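Local coordinates for protein subclass B3 metallo-beta-lactamase (Sphingobium indicum, PDB 7LUU) that probably hydrolyses the beta-lactam ring of antibiotics, using two zinc ions in its active site, at residues A[94-97]-A[98-102]; A[294-297]-A[298-302]. One frame throughout, in Å; residues are numbered along the deposited sequence.

Contact 1: A[94-97]-A[98-102]; sequences LPQA and APMIL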
ATOM      1  N   LEU A  94      -9.450   3.154  -4.653  1.00 13.25           N
ATOM      2  CA  LEU A  94      -9.986   4.436  -5.140  1.00 15.89           C
ATOM      3  C   LEU A  94     -11.149   4.915  -4.265  1.00 16.65           C
ATOM      4  O   LEU A  94     -11.699   4.158  -3.464  1.00 15.65           O
ATOM      5  CB  LEU A  94     -10.496   4.250  -6.561  1.00 16.09           C
ATOM      6  CG  LEU A  94      -9.414   3.942  -7.601  1.00 19.24           C
ATOM      7  CD1 LEU A  94     -10.171   3.598  -8.907  1.00 24.53           C
ATOM      8  CD2 LEU A  94      -8.670   5.153  -7.864  1.00 20.98           C
ATOM      9  N   PRO A  95     -11.545   6.195  -4.366  1.00 14.95           N
ATOM     10  CA  PRO A  95     -12.650   6.650  -3.501  1.00 15.59           C
ATOM     11  C   PRO A  95     -13.923   5.798  -3.643  1.00 16.72           C
ATOM     12  O   PRO A  95     -14.593   5.470  -2.650  1.00 15.84           O
ATOM     13  CB  PRO A  95     -12.873   8.103  -3.966  1.00 17.02           C
ATOM     14  CG  PRO A  95     -11.407   8.532  -4.410  1.00 15.49           C
ATOM     15  CD  PRO A  95     -10.939   7.309  -5.164  1.00 14.85           C
ATOM     16  N   GLN A  96     -14.318   5.469  -4.879  1.00 15.85           N
ATOM     17  CA  GLN A  96     -15.538   4.708  -5.056  1.00 15.85           C
ATOM     18  C   GLN A  96     -15.387   3.256  -4.623  1.00 17.48           C
ATOM     19  O   GLN A  96     -16.400   2.558  -4.562  1.00 21.01           O
ATOM     20  CB  GLN A  96     -15.972   4.791  -6.532  1.00 18.51           C
ATOM     21  CG  GLN A  96     -15.014   4.088  -7.525  1.00 18.11           C
ATOM     22  CD  GLN A  96     -13.951   5.025  -8.156  1.00 16.79           C
ATOM     23  OE1 GLN A  96     -13.375   5.912  -7.497  1.00 17.08           O
ATOM     24  NE2 GLN A  96     -13.681   4.804  -9.441  1.00 17.92           N
ATOM     25  N   ALA A  97     -14.161   2.817  -4.255  1.00 14.46           N
ATOM     26  CA  ALA A  97     -13.982   1.455  -3.771  1.00 13.86           C
ATOM     27  C   ALA A  97     -14.343   1.307  -2.318  1.00 14.24           C
ATOM     28  O   ALA A  97     -14.484   0.174  -1.836  1.00 16.77           O
ATOM     29  CB  ALA A  97     -12.541   1.006  -3.922  1.00 14.18           C
ATOM     30  N   ALA A  98     -14.485   2.409  -1.580  1.00 14.29           N
ATOM     31  CA  ALA A  98     -14.706   2.231  -0.135  1.00 16.93           C
ATOM     32  C   ALA A  98     -15.937   1.373   0.168  1.00 17.42           C
ATOM     33  O   ALA A  98     -15.825   0.413   0.957  1.00 14.95           O
ATOM     34  CB  ALA A  98     -14.751   3.608   0.537  1.00 17.75           C
ATOM     35  N   PRO A  99     -17.096   1.610  -0.435  1.00 16.91           N
ATOM     36  CA  PRO A  99     -18.237   0.702  -0.176  1.00 19.70           C
ATOM     37  C   PRO A  99     -17.985  -0.748  -0.591  1.00 18.83           C
ATOM     38  O   PRO A  99     -18.514  -1.660   0.071  1.00 18.18           O
ATOM     39  CB  PRO A  99     -19.381   1.289  -1.020  1.00 23.67           C
ATOM     40  CG  PRO A  99     -18.878   2.531  -1.604  1.00 25.07           C
ATOM     41  CD  PRO A  99     -17.423   2.707  -1.379  1.00 17.93           C
ATOM     42  N   MET A 100     -17.239  -0.977  -1.682  1.00 18.32           N
ATOM     43  CA  MET A 100     -16.935  -2.338  -2.138  1.00 18.48           C
ATOM     44  C   MET A 100     -16.043  -3.049  -1.128  1.00 14.58           C
ATOM     45  O   MET A 100     -16.245  -4.219  -0.823  1.00 17.17           O
ATOM     46  CB  MET A 100     -16.272  -2.237  -3.536  1.00 20.27           C
ATOM     47  CG  MET A 100     -17.064  -1.343  -4.616  1.00 24.99           C
ATOM     48  SD  MET A 100     -15.911  -1.060  -5.999  1.00 29.00           S
ATOM     49  CE  MET A 100     -16.908   0.063  -6.976  1.00 31.09           C
ATOM     50  N   ILE A 101     -15.066  -2.325  -0.563  1.00 14.79           N
ATOM     51  CA  ILE A 101     -14.215  -2.905   0.487  1.00 14.88           C
ATOM     52  C   ILE A 101     -15.038  -3.305   1.700  1.00 13.69           C
ATOM     53  O   ILE A 101     -14.875  -4.423   2.235  1.00 15.37           O
ATOM     54  CB  ILE A 101     -13.112  -1.905   0.887  1.00 12.56           C
ATOM     55  CG1 ILE A 101     -12.135  -1.821  -0.288  1.00 13.34           C
ATOM     56  CG2 ILE A 101     -12.310  -2.425   2.136  1.00 14.03           C
ATOM     57  CD1 ILE A 101     -11.177  -0.565  -0.181  1.00 16.77           C
ATOM     58  N   LEU A 102     -15.904  -2.404   2.168  1.00 15.91           N
ATOM     59  CA  LEU A 102     -16.690  -2.708   3.363  1.00 16.81           C
ATOM     60  C   LEU A 102     -17.624  -3.895   3.086  1.00 14.07           C
ATOM     61  O   LEU A 102     -17.825  -4.746   3.956  1.00 16.28           O
ATOM     62  CB  LEU A 102     -17.499  -1.470   3.778  1.00 20.04           C
ATOM     63  CG  LEU A 102     -16.704  -0.221   4.206  1.00 23.99           C
ATOM     64  CD1 LEU A 102     -17.581   1.051   4.323  1.00 26.08           C
ATOM     65  CD2 LEU A 102     -15.956  -0.549   5.451  1.00 32.47           C
TER
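Ala-98 N donates to Pro-95 O at 3.2 Å, a three-residue turn that hands the loop 94-97 over to helix 98-107. The bond is close to straight, with 170° at the hydrogen. One step earlier Ala-97 N bonds to Leu-94 O, again over three residues. The four-residue spacing begins with Ile-101 N bound to Ala-97 O at 2.9 Å. In this first turn a backbone N needs no carbonyl partner, so the missing N-H of Pro-99 costs no helix bond, and Pro-95 O is already taken by Ala-98 N. The ring of Pro-99 instead rests its CD against Gln-96 O at 3.3 Å. Proline in the first turn of a helix is a familiar arrangement for that reason.

Met-100 turns back over this turn: CG lies beside its own backbone N (chi1 -51°), and the extended chain beyond it runs toward the loop. Its SD packs 3.9 Å from Ala-97 CA, while CE ends 3.5 Å from Gln-96 O. Ile-101 sends its CG1 branch along Ala-97 O and brings CD1 to within 4.3 Å of Ala-97 CB. The same methyl, Ala-97 CB, lies 4.5 Å from Met-100 SD, so it has apolar contact with both residues. Gln-96 leaves its polar end for another partner, NE2 giving a hydrogen bond to Met-47 O.

In the fold, the loop 94-97 leads from strand 87-90 into helix 98-107, the helix of a beta-alpha-beta crossover, whose next strand, 115-119, lies parallel beside the first. Ala-98 and Leu-102 pack on helix 131-138 through Leu-134. Leu-94 meets Ala-52 and Trp-55 of helix 49-55 and also comes close to the zinc ligand Asp-126, consistent with a place in the second shell of the metal site.

Contact 2: A[294-297]-A[298-302]; sequences LAKR and LAEER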
ATOM      1  N   LEU A 294      14.288   0.288 -12.602  1.00 19.61           N
ATOM      2  CA  LEU A 294      15.012   1.534 -12.288  1.00 19.00           C
ATOM      3  C   LEU A 294      16.237   1.668 -13.177  1.00 19.84           C
ATOM      4  O   LEU A 294      16.487   2.723 -13.776  1.00 18.33           O
ATOM      5  CB  LEU A 294      15.433   1.553 -10.813  1.00 17.67           C
ATOM      6  CG  LEU A 294      16.168   2.838 -10.401  1.00 19.61           C
ATOM      7  CD1 LEU A 294      15.339   4.119 -10.597  1.00 19.35           C
ATOM      8  CD2 LEU A 294      16.503   2.719  -8.883  1.00 23.01           C
ATOM      9  N   ALA A 295      16.987   0.574 -13.321  1.00 18.41           N
ATOM     10  CA  ALA A 295      18.180   0.645 -14.164  1.00 18.05           C
ATOM     11  C   ALA A 295      17.806   1.045 -15.579  1.00 21.24           C
ATOM     12  O   ALA A 295      18.552   1.793 -16.258  1.00 21.52           O
ATOM     13  CB  ALA A 295      18.901  -0.722 -14.172  1.00 19.13           C
ATOM     14  N   LYS A 296      16.722   0.460 -16.087  1.00 21.36           N
ATOM     15  CA  LYS A 296      16.291   0.779 -17.448  1.00 22.67           C
ATOM     16  C   LYS A 296      15.887   2.254 -17.546  1.00 22.73           C
ATOM     17  O   LYS A 296      16.218   2.939 -18.532  1.00 22.37           O
ATOM     18  CB  LYS A 296      15.148  -0.147 -17.857  1.00 25.26           C
ATOM     19  CG  LYS A 296      14.677   0.049 -19.259  1.00 38.70           C
ATOM     20  CD  LYS A 296      13.367  -0.718 -19.535  1.00 51.51           C
ATOM     21  CE  LYS A 296      13.401  -1.366 -20.922  1.00 60.17           C
ATOM     22  NZ  LYS A 296      12.185  -1.002 -21.714  1.00 69.20           N
ATOM     23  N   ARG A 297      15.204   2.763 -16.519  1.00 20.98           N
ATOM     24  CA  ARG A 297      14.767   4.151 -16.509  1.00 21.65           C
ATOM     25  C   ARG A 297      15.965   5.104 -16.454  1.00 23.36           C
ATOM     26  O   ARG A 297      16.010   6.079 -17.218  1.00 18.89           O
ATOM     27  CB  ARG A 297      13.800   4.391 -15.340  1.00 20.04           C
ATOM     28  CG  ARG A 297      13.475   5.864 -15.111  1.00 20.44           C
ATOM     29  CD  ARG A 297      12.808   6.501 -16.315  1.00 23.60           C
ATOM     30  NE  ARG A 297      12.643   7.944 -16.065  1.00 24.81           N
ATOM     31  CZ  ARG A 297      11.478   8.539 -15.775  1.00 24.76           C
ATOM     32  NH1 ARG A 297      10.315   7.846 -15.769  1.00 22.75           N
ATOM     33  NH2 ARG A 297      11.481   9.861 -15.519  1.00 23.35           N
ATOM     34  N   LEU A 298      16.949   4.821 -15.575  1.00 17.71           N
ATOM     35  CA  LEU A 298      18.146   5.667 -15.486  1.00 17.87           C
ATOM     36  C   LEU A 298      18.874   5.693 -16.808  1.00 19.32           C
ATOM     37  O   LEU A 298      19.376   6.738 -17.238  1.00 20.65           O
ATOM     38  CB  LEU A 298      19.059   5.181 -14.365  1.00 18.76           C
ATOM     39  CG  LEU A 298      18.497   5.176 -12.934  1.00 18.57           C
ATOM     40  CD1 LEU A 298      19.596   4.640 -12.013  1.00 22.82           C
ATOM     41  CD2 LEU A 298      18.124   6.536 -12.465  1.00 20.38           C
ATOM     42  N   ALA A 299      19.007   4.539 -17.446  1.00 19.81           N
ATOM     43  CA  ALA A 299      19.699   4.519 -18.728  1.00 23.03           C
ATOM     44  C   ALA A 299      18.928   5.343 -19.754  1.00 21.84           C
ATOM     45  O   ALA A 299      19.529   6.053 -20.582  1.00 23.89           O
ATOM     46  CB  ALA A 299      19.834   3.077 -19.181  1.00 23.25           C
ATOM     47  N   GLU A 300      17.593   5.228 -19.739  1.00 22.17           N
ATOM     48  CA  GLU A 300      16.766   5.987 -20.676  1.00 23.29           C
ATOM     49  C   GLU A 300      17.028   7.465 -20.564  1.00 22.17           C
ATOM     50  O   GLU A 300      17.056   8.175 -21.579  1.00 24.84           O
ATOM     51  CB  GLU A 300      15.263   5.751 -20.420  1.00 24.68           C
ATOM     52  CG  GLU A 300      14.801   4.404 -20.921  1.00 38.57           C
ATOM     53  CD  GLU A 300      13.373   4.018 -20.442  1.00 47.33           C
ATOM     54  OE1 GLU A 300      12.821   4.656 -19.486  1.00 40.83           O
ATOM     55  OE2 GLU A 300      12.828   3.041 -21.018  1.00 46.95           O
ATOM     56  N   GLU A 301      17.279   7.943 -19.350  1.00 20.88           N
ATOM     57  CA  GLU A 301      17.549   9.359 -19.101  1.00 20.74           C
ATOM     58  C   GLU A 301      18.966   9.763 -19.451  1.00 28.34           C
ATOM     59  O   GLU A 301      19.296  10.948 -19.325  1.00 28.00           O
ATOM     60  CB  GLU A 301      17.293   9.704 -17.603  1.00 19.57           C
ATOM     61  CG  GLU A 301      15.844   9.482 -17.152  1.00 20.87           C
ATOM     62  CD  GLU A 301      15.580  10.044 -15.774  1.00 19.90           C
ATOM     63  OE1 GLU A 301      16.446  10.766 -15.233  1.00 20.02           O
ATOM     64  OE2 GLU A 301      14.468   9.776 -15.251  1.00 20.54           O
ATOM     65  N   ARG A 302      19.829   8.811 -19.824  1.00 22.34           N
ATOM     66  CA  ARG A 302      21.235   9.101 -20.066  1.00 22.20           C
ATOM     67  C   ARG A 302      21.559   8.807 -21.530  1.00 25.86           C
ATOM     68  O   ARG A 302      22.747   8.764 -21.937  1.00 29.43           O
ATOM     69  CB  ARG A 302      22.127   8.314 -19.088  1.00 22.55           C
ATOM     70  CG  ARG A 302      22.065   8.836 -17.689  1.00 20.95           C
ATOM     71  CD  ARG A 302      22.703  10.222 -17.631  1.00 23.37           C
ATOM     72  NE  ARG A 302      22.813  10.735 -16.295  1.00 23.11           N
ATOM     73  CZ  ARG A 302      23.340  11.921 -16.000  1.00 20.92           C
ATOM     74  NH1 ARG A 302      23.813  12.753 -16.929  1.00 22.17           N
ATOM     75  NH2 ARG A 302      23.370  12.265 -14.751  1.00 22.77           N
TER
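Arg-297 and Glu-301, one helical turn apart, cross obliquely with their guanidinium and carboxylate planes 52° apart. Both nitrogens that take part use one oxygen: Arg-297 NE donates to Glu-301 OE2 at 2.7 Å, through the anti lone pair, and Arg-297 NH2 reaches the same Glu-301 OE2 at 3.0 Å in a weak bond. The oxygen lies near the guanidinium plane, at its edge. Arg-297 arrives there because CG is anti to the backbone N (chi1 170°) and the chain then bends at chi2, bringing NE round to the carboxylate.

Neither group depends on the other alone. OE2 of Glu-301 also takes the N-H of Phe-236, OE1 is hydrogen-bonded to Thr-237 OG1, and Arg-297 NH2 reaches Ser-230 OG; these bonds should limit rotation of both groups and tie the helix to the loop around Phe-236.

Such an i to i+4 ion pair is a common feature of alpha-helices, and this one lies toward the C-terminal end of helix 282-300, where a backbone bond from Glu-301 N to Arg-297 O, 3.1 Å long, joins the same two residues.

Glu-300 approaches Arg-297 differently, at about a right angle, and its OE1 lies 3.7 Å from the aliphatic CD of Arg-297. Its OE2 lies beside the aliphatic CG of Lys-296, 3.9 Å away. Lys-296 NZ stays 4.2 Å from Glu-300 OE2, beyond a salt bridge, so any attraction is probably modest at this exposed surface.

On the apolar side Leu-294 crosses Leu-298, with Leu-294 CD1 resting 4.1 Å from Leu-298 CG. Leu-294 continues inward onto Phe-248 and Tyr-252 of helix 242-257, whereas Leu-298 lies against Phe-236 and Thr-237.

Overall arrangement
Following the chain from its N terminus, contact 1 comes first, in the passage from strand 87-90 into helix 98-107, and contact 2 comes near the modelled C terminus, on helix 282-300. Each joins segments that adjoin in sequence, so neither closes a long loop; they follow in series, without nesting or crossing. Their centres lie 36 Å apart, on opposite sides of the chain's centre, and their nearest atoms remain about 21 Å apart. Contact 1 belongs with the seven-stranded sheet and the helices 49-55 and 131-138; contact 2 ties the last helix to helix 242-257 and the loop holding Phe-236.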